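Local coordinates for purine catabolism protein pucG (Bacillus subtilis, PDB 3ISL), which catalyses the pyridoxal-phosphate-dependent transamination between (S)-ureidoglycine and glyoxylate, yielding oxalurate and glycine in purine catabolism, at residues 211-214 and 215-219; 156-159 and 160-164. All blocks are in the same frame, centred on the assembly; numbering follows the deposited sequence.

Contact 1: residues 211-214 and 215-219; sequences YNER and VADVI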
loop_
_atom_site.group_PDB
_atom_site.type_symbol
_atom_site.label_atom_id
_atom_site.label_comp_id
_atom_site.label_asym_id
_atom_site.label_seq_id
_atom_site.Cartn_x
_atom_site.Cartn_y
_atom_site.Cartn_z
ATOM N N TYR A 211 -1.517 17.694 7.359
ATOM C CA TYR A 211 -0.545 18.628 7.888
ATOM C C TYR A 211 -0.815 20.062 7.420
ATOM O O TYR A 211 -1.558 20.264 6.473
ATOM C CB TYR A 211 0.862 18.177 7.532
ATOM C CG TYR A 211 1.119 18.049 6.054
ATOM C CD1 TYR A 211 1.498 19.159 5.267
ATOM C CD2 TYR A 211 1.018 16.811 5.433
ATOM C CE1 TYR A 211 1.789 18.999 3.881
ATOM C CE2 TYR A 211 1.289 16.658 4.086
ATOM C CZ TYR A 211 1.643 17.742 3.321
ATOM O OH TYR A 211 1.889 17.514 2.011
ATOM N N ASN A 212 -0.231 21.027 8.145
ATOM C CA ASN A 212 -0.445 22.486 7.966
ATOM C C ASN A 212 0.649 23.128 7.143
ATOM O O ASN A 212 1.506 22.433 6.589
ATOM C CB ASN A 212 -0.623 23.223 9.341
ATOM C CG ASN A 212 0.610 23.099 10.289
ATOM O OD1 ASN A 212 1.689 22.678 9.895
ATOM N ND2 ASN A 212 0.423 23.484 11.537
ATOM N N GLU A 213 0.603 24.462 7.045
ATOM C CA GLU A 213 1.511 25.295 6.236
ATOM C C GLU A 213 2.921 25.319 6.863
ATOM O O GLU A 213 3.917 25.322 6.136
ATOM C CB GLU A 213 0.899 26.702 6.057
ATOM C CG GLU A 213 1.916 27.862 5.924
ATOM C CD GLU A 213 1.315 29.292 5.535
ATOM O OE1 GLU A 213 1.837 29.903 4.563
ATOM O OE2 GLU A 213 0.356 29.797 6.198
ATOM N N ARG A 214 3.006 25.257 8.203
ATOM C CA ARG A 214 4.323 25.043 8.870
ATOM C C ARG A 214 5.029 23.805 8.322
ATOM O O ARG A 214 6.191 23.881 7.921
ATOM C CB ARG A 214 4.211 24.949 10.402
ATOM C CG ARG A 214 3.641 26.208 11.065
ATOM C CD ARG A 214 4.416 26.584 12.355
ATOM N NE ARG A 214 4.146 25.582 13.334
ATOM C CZ ARG A 214 5.001 25.050 14.180
ATOM N NH1 ARG A 214 6.230 25.475 14.283
ATOM N NH2 ARG A 214 4.557 24.089 14.976
ATOM N N VAL A 215 4.315 22.674 8.299
ATOM C CA VAL A 215 4.840 21.417 7.691
ATOM C C VAL A 215 5.108 21.544 6.180
ATOM O O VAL A 215 6.177 21.141 5.705
ATOM C CB VAL A 215 4.003 20.173 8.003
ATOM C CG1 VAL A 215 4.662 18.904 7.396
ATOM C CG2 VAL A 215 3.923 19.987 9.495
ATOM N N ALA A 216 4.185 22.173 5.463
ATOM C CA ALA A 216 4.288 22.250 4.000
ATOM C C ALA A 216 5.496 23.120 3.583
ATOM O O ALA A 216 6.246 22.741 2.695
ATOM C CB ALA A 216 2.946 22.753 3.323
ATOM N N ASP A 217 5.722 24.247 4.261
ATOM C CA ASP A 217 6.921 25.068 3.937
ATOM C C ASP A 217 8.274 24.338 4.133
ATOM O O ASP A 217 9.205 24.563 3.357
ATOM C CB ASP A 217 6.899 26.393 4.708
ATOM C CG ASP A 217 5.707 27.251 4.323
ATOM O OD1 ASP A 217 5.419 28.194 5.035
ATOM O OD2 ASP A 217 5.017 26.924 3.330
ATOM N N VAL A 218 8.400 23.503 5.166
ATOM C CA VAL A 218 9.617 22.712 5.352
ATOM C C VAL A 218 9.759 21.694 4.201
ATOM O O VAL A 218 10.851 21.463 3.733
ATOM C CB VAL A 218 9.596 21.972 6.704
ATOM C CG1 VAL A 218 10.685 20.877 6.751
ATOM C CG2 VAL A 218 9.723 22.940 7.856
ATOM N N ILE A 219 8.642 21.125 3.725
ATOM C CA ILE A 219 8.663 20.157 2.641
ATOM C C ILE A 219 9.041 20.893 1.346
ATOM O O ILE A 219 9.828 20.408 0.545
ATOM C CB ILE A 219 7.283 19.509 2.515
ATOM C CG1 ILE A 219 6.925 18.696 3.780
ATOM C CG2 ILE A 219 7.207 18.664 1.281
ATOM C CD1 ILE A 219 5.639 17.917 3.640
#
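Glu213 O accepts the backbone N-H of Asp217 at 2.8 Å, nearly straight at the hydrogen (171°). Beside this bond the two acidic side chains pass each other: Glu213 CG lies 3.6 Å from Asp217 OD1, and the carboxylate planes are turned 74° apart. Both groups are exposed, so the proximity of Glu213 OE1 and Asp217 OD1, 4.0 Å, is probably eased by solvent. Asn212, just before the helix, offers two oxygens to its first turn. Its OD1 takes the N-H of Val215 at 3.1 Å, the donor somewhat tilted from the amide plane, while its backbone O receives Ala216 N at 2.9 Å. With chi1 at 61°, the amide stands between the backbone N and carbonyl carbon of Asn212, and from there OD1 reaches forward to the N-H of the first turn; ND2 is held by Asp190. This is a classic side-chain N-cap, placed where strand 206-211 of the large-domain sheet runs straight into helix 213-220. Tyr211, preceding the cap, packs against the same turn in the manner of a hydrophobic staple: the Ala216 methyl meets the ring edge in plane, with CB 4.0 Å from Tyr211 CE1. Val215 crosses the tyrosine side chain at about a right angle, its CB 3.8 Å from Tyr211 CB. One turn on, the Ile219 side chain runs against the direction of the tyrosine and sets CD1 obliquely to its ring, 4.0 Å from Tyr211 CZ. The phenol OH is hydrogen-bonded to Glu255 and Tyr65, anchoring the far end of the ring. Arg214, bent at its second and third torsions, carries its guanidinium off the helix to salt bridges with Asp190 and Asp166.

Contact 2: residues 156-159 and 160-164; sequences KAIG and EACRT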
loop_
_atom_site.group_PDB
_atom_site.type_symbol
_atom_site.label_atom_id
_atom_site.label_comp_id
_atom_site.label_asym_id
_atom_site.label_seq_id
_atom_site.Cartn_x
_atom_site.Cartn_y
_atom_site.Cartn_z
ATOM N N LYS A 156 -2.853 18.400 24.041
ATOM C CA LYS A 156 -3.056 19.826 23.801
ATOM C C LYS A 156 -1.896 20.664 24.406
ATOM O O LYS A 156 -1.368 21.585 23.756
ATOM C CB LYS A 156 -4.413 20.315 24.399
ATOM C CG LYS A 156 -4.818 21.839 24.217
ATOM C CD LYS A 156 -6.359 22.005 24.635
ATOM C CE LYS A 156 -6.932 23.453 24.638
ATOM N NZ LYS A 156 -6.413 24.089 23.415
ATOM N N ALA A 157 -1.561 20.381 25.657
ATOM C CA ALA A 157 -0.534 21.214 26.345
ATOM C C ALA A 157 0.816 21.071 25.581
ATOM O O ALA A 157 1.582 22.050 25.389
ATOM C CB ALA A 157 -0.443 20.835 27.863
ATOM N N ILE A 158 1.034 19.881 25.055
ATOM C CA ILE A 158 2.273 19.592 24.336
ATOM C C ILE A 158 2.314 20.336 22.983
ATOM O O ILE A 158 3.276 20.995 22.673
ATOM C CB ILE A 158 2.461 18.060 24.167
ATOM C CG1 ILE A 158 2.790 17.474 25.536
ATOM C CG2 ILE A 158 3.647 17.759 23.112
ATOM C CD1 ILE A 158 2.596 15.944 25.617
ATOM N N GLY A 159 1.246 20.258 22.217
ATOM C CA GLY A 159 1.143 21.021 20.972
ATOM C C GLY A 159 1.249 22.524 21.164
ATOM O O GLY A 159 1.951 23.191 20.409
ATOM N N GLU A 160 0.606 23.059 22.191
ATOM C CA GLU A 160 0.781 24.472 22.527
ATOM C C GLU A 160 2.221 24.872 22.793
ATOM O O GLU A 160 2.669 25.942 22.319
ATOM C CB GLU A 160 -0.137 24.887 23.681
ATOM C CG GLU A 160 -1.475 25.232 23.011
ATOM C CD GLU A 160 -2.652 25.249 23.917
ATOM O OE1 GLU A 160 -2.541 24.843 25.100
ATOM O OE2 GLU A 160 -3.716 25.689 23.409
ATOM N N ALA A 161 2.973 24.018 23.476
ATOM C CA ALA A 161 4.388 24.362 23.735
ATOM C C ALA A 161 5.169 24.257 22.400
ATOM O O ALA A 161 6.079 25.032 22.190
ATOM C CB ALA A 161 4.996 23.438 24.814
ATOM N N CYS A 162 4.799 23.315 21.518
ATOM C CA CYS A 162 5.559 23.059 20.249
ATOM C C CYS A 162 5.418 24.290 19.382
ATOM O O CYS A 162 6.413 24.803 18.877
ATOM C CB CYS A 162 5.061 21.811 19.476
ATOM S SG CYS A 162 5.533 20.240 20.246
ATOM N N ARG A 163 4.200 24.824 19.300
ATOM C CA ARG A 163 3.923 26.041 18.533
ATOM C C ARG A 163 4.747 27.277 19.034
ATOM O O ARG A 163 5.366 27.992 18.255
ATOM C CB ARG A 163 2.388 26.332 18.565
ATOM C CG ARG A 163 1.889 27.393 17.540
ATOM C CD ARG A 163 2.138 26.961 16.051
ATOM N NE ARG A 163 1.614 25.611 15.730
ATOM C CZ ARG A 163 0.406 25.336 15.192
ATOM N NH1 ARG A 163 -0.466 26.295 14.884
ATOM N NH2 ARG A 163 0.062 24.088 14.943
ATOM N N THR A 164 4.729 27.535 20.330
ATOM C CA THR A 164 5.531 28.637 20.880
ATOM C C THR A 164 7.044 28.444 20.734
ATOM O O THR A 164 7.747 29.399 20.457
ATOM C CB THR A 164 5.142 29.052 22.348
ATOM O OG1 THR A 164 5.851 28.263 23.293
ATOM C CG2 THR A 164 3.688 28.919 22.622
#
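Glu160 meets Lys156, one turn earlier, through both backbone and side chain. Its N-H points at Lys156 O, 2.9 Å away, and farther out along the side chains Lys156 NZ makes a salt bridge of 3.1 Å to Glu160 OE2. The ammonium comes from above the carboxylate, 43° out of its plane. The lysine chain is extended as far as CE and then bends (chi4 43°), which turns NZ toward the acid; nearer the backbone, Lys156 CG lies 3.9 Å from Glu160 OE1. NZ has a further, weak bond to Glu186 O, and OE2 a long, weak ion pair with Lys188. With an alanine here the carboxylate is gone, and the Lys156 ammonium would probably be left with little more than its weak carbonyl partner and become freer to swing. Ala161 gives its N-H to Ala157 O at 3.1 Å, and its methyl rests on Ile129 of helix 125-135. Cys162 bonds through N to Ile158 O at 3.0 Å. Its SG stands beside its own backbone N (chi1 -73°), 4.2 Å from Ile158 CG2, and both side chains touch Phe169 of strand 168-172. Arg163 N reaches Gly159 O at 3.0 Å; the arginine chain, bent twice beyond CG, sends NH2 to a salt bridge with Asp190. Thr164 turns its hydroxyl back to give a weak bond of 3.4 Å from OG1 to Ala161 O. The result is an amphipathic helix with i to i+4 pairing, polar on one side and apolar toward the sheet: the helix of the beta-alpha-beta crossover between parallel strands 139-143 and 168-172, within the large domain of a fold-type I PLP enzyme.

In the fold
Both contacts are partly buried helix turns on the large domain, away from the cofactor pocket, with centres about 16 Å apart. Contact 1 is a beginning: the chain leaves a strand, a side chain caps the new helix, and a tyrosine anchored in the sheet packs with valine, alanine and isoleucine to form the buried part. Contact 2 is a whole short helix laid along the sheet, where an ion pair marks the surface side and isoleucine and cysteine the core side. They meet at Asp190, which binds Asn212 and Arg214 from 211-219 and Arg163 from 156-164. Sharing this acid probably lets Arg214 NH2 sit 3.4 Å from Arg163 NE, and it links the two helices.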